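Local coordinates for protein alkylhydroperoxidase AhpD core (Rhodospirillum rubrum, PDB 2OUW) that probably acts as an oxidoreductase that reduces peroxides, as in the AhpD alkylhydroperoxidases of the carboxymuconolactone decarboxylase family, at residues A94-G99 / A103-V108. Residues are numbered along the deposited sequence; the frame is centred on the assembly and turned at random.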
loop_
_atom_site.group_PDB
_atom_site.type_symbol
_atom_site.label_atom_id
_atom_site.label_comp_id
_atom_site.label_asym_id
_atom_site.label_seq_id
_atom_site.Cartn_x
_atom_site.Cartn_y
_atom_site.Cartn_z
ATOM N N ALA B 94 20.654 7.996 7.408
ATOM C CA ALA B 94 21.685 7.135 6.851
ATOM C C ALA B 94 22.177 7.616 5.495
ATOM O O ALA B 94 23.366 7.548 5.212
ATOM C CB ALA B 94 21.159 5.715 6.738
ATOM N N ALA B 95 21.263 8.066 4.636
ATOM C CA ALA B 95 21.642 8.666 3.346
ATOM C C ALA B 95 22.531 9.896 3.556
ATOM O O ALA B 95 23.541 10.056 2.865
ATOM C CB ALA B 95 20.396 9.026 2.527
ATOM N N ARG B 96 22.160 10.754 4.515
ATOM C CA ARG B 96 22.949 11.956 4.823
ATOM C C ARG B 96 24.337 11.585 5.304
ATOM O O ARG B 96 25.320 12.198 4.899
ATOM C CB ARG B 96 22.261 12.823 5.879
ATOM C CG ARG B 96 21.067 13.575 5.342
ATOM C CD ARG B 96 20.648 14.678 6.272
ATOM N NE ARG B 96 19.519 15.391 5.686
ATOM C CZ ARG B 96 18.281 15.462 6.188
ATOM N NH1 ARG B 96 17.961 14.901 7.347
ATOM N NH2 ARG B 96 17.362 16.146 5.522
ATOM N N ALA B 97 24.396 10.577 6.172
ATOM C CA ALA B 97 25.653 10.084 6.688
ATOM C C ALA B 97 26.482 9.524 5.536
ATOM O O ALA B 97 27.684 9.699 5.512
ATOM C CB ALA B 97 25.421 9.044 7.766
ATOM N N LYS B 98 25.863 8.912 4.538
ATOM C CA LYS B 98 26.650 8.436 3.410
ATOM C C LYS B 98 26.932 9.498 2.325
ATOM O O LYS B 98 27.343 9.160 1.211
ATOM C CB LYS B 98 26.060 7.108 2.882
ATOM C CG LYS B 98 26.277 5.932 3.909
ATOM C CD LYS B 98 25.341 4.723 3.680
ATOM C CE LYS B 98 25.025 3.895 4.982
ATOM N NZ LYS B 98 24.115 2.664 4.758
ATOM N N GLY B 99 26.752 10.778 2.647
ATOM C CA GLY B 99 27.116 11.880 1.746
ATOM C C GLY B 99 26.019 12.552 0.926
ATOM O O GLY B 99 26.305 13.435 0.112
ATOM N N ALA B 103 20.923 18.920 -2.828
ATOM C CA ALA B 103 20.561 18.729 -4.232
ATOM C C ALA B 103 20.129 17.275 -4.534
ATOM O O ALA B 103 19.126 17.036 -5.217
ATOM C CB ALA B 103 21.718 19.106 -5.089
ATOM N N GLN B 104 20.899 16.312 -4.028
ATOM C CA GLN B 104 20.600 14.904 -4.254
ATOM C C GLN B 104 19.297 14.509 -3.560
ATOM O O GLN B 104 18.473 13.828 -4.142
ATOM C CB GLN B 104 21.747 14.011 -3.770
ATOM C CG GLN B 104 22.992 14.072 -4.659
ATOM C CD GLN B 104 24.166 13.344 -4.045
ATOM O OE1 GLN B 104 24.386 13.390 -2.839
ATOM N NE2 GLN B 104 24.934 12.668 -4.883
ATOM N N HIS B 105 19.122 14.971 -2.327
ATOM C CA HIS B 105 17.897 14.723 -1.566
ATOM C C HIS B 105 16.661 15.232 -2.293
ATOM O O HIS B 105 15.638 14.548 -2.361
ATOM C CB HIS B 105 18.012 15.393 -0.178
ATOM C CG HIS B 105 16.979 14.927 0.802
ATOM N ND1 HIS B 105 16.774 15.542 2.012
ATOM C CD2 HIS B 105 16.097 13.899 0.750
ATOM C CE1 HIS B 105 15.822 14.907 2.673
ATOM N NE2 HIS B 105 15.392 13.904 1.930
ATOM N N ALA B 106 16.769 16.430 -2.853
ATOM C CA ALA B 106 15.659 17.070 -3.531
ATOM C C ALA B 106 15.264 16.245 -4.752
ATOM O O ALA B 106 14.076 16.033 -5.022
ATOM C CB ALA B 106 16.029 18.461 -3.920
ATOM N N GLU B 107 16.268 15.751 -5.472
ATOM C CA GLU B 107 16.038 14.899 -6.641
ATOM C C GLU B 107 15.412 13.554 -6.258
ATOM O O GLU B 107 14.486 13.100 -6.916
ATOM C CB GLU B 107 17.348 14.732 -7.441
ATOM C CG GLU B 107 17.292 13.749 -8.608
ATOM C CD GLU B 107 16.447 14.223 -9.781
ATOM O OE1 GLU B 107 15.990 15.386 -9.792
ATOM O OE2 GLU B 107 16.227 13.416 -10.713
ATOM N N VAL B 108 15.878 12.938 -5.173
ATOM C CA VAL B 108 15.275 11.679 -4.683
ATOM C C VAL B 108 13.790 11.890 -4.400
ATOM O O VAL B 108 12.942 11.109 -4.829
ATOM C CB VAL B 108 15.980 11.141 -3.405
ATOM C CG1 VAL B 108 15.220 9.953 -2.839
ATOM C CG2 VAL B 108 17.410 10.748 -3.694
HETATM O O HOH W 1 19.195 17.054 2.898
HETATM O O HOH W 2 27.052 12.926 -2.520
#
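R96 and H105 mark the closest pairing of the two backbones, their CA atoms 8.6 Å apart, where the last turn of helix 85-97 faces the first turns of helix 102-125. The first helix ends in a Schellman motif: G99, the C-prime residue with a phi of 100°, donates its N to R96 O at 3.0 Å, and M100 N reaches A95 O. Q104 and H105 both point their CB atoms toward this end. The R96 chain, extended from CG to NE, brings its guanidinium obliquely up to the imidazole, NH2 lying 3.5 Å from H105 CE1. The two planes stand 83° apart, and no direct hydrogen bond joins them. Instead a water in the guanidinium plane accepts from R96 NE at 3.3 Å and hydrogen-bonds H105 ND1 at 3.0 Å. With CG anti to the backbone N (chi1 -166°), the H105 ring swings toward R96, where ND1 meets this water; the side chain also packs on M100 and on V5 of a neighbouring subunit. A second water donates to G99 O at 2.8 Å and to Q104 OE1 at 2.7 Å, spanning two acceptors that cannot bond each other. The same OE1 takes a hydrogen bond from T101 N, just before helix 102-125 begins, while R96 NH2 donates to T4 O of that same neighbouring subunit. With OE1 gripped by two donors and both bridges made by water, the corner between the helices is held by a polar, solvent-mediated link, which R96 also ties to another chain of the hexamer.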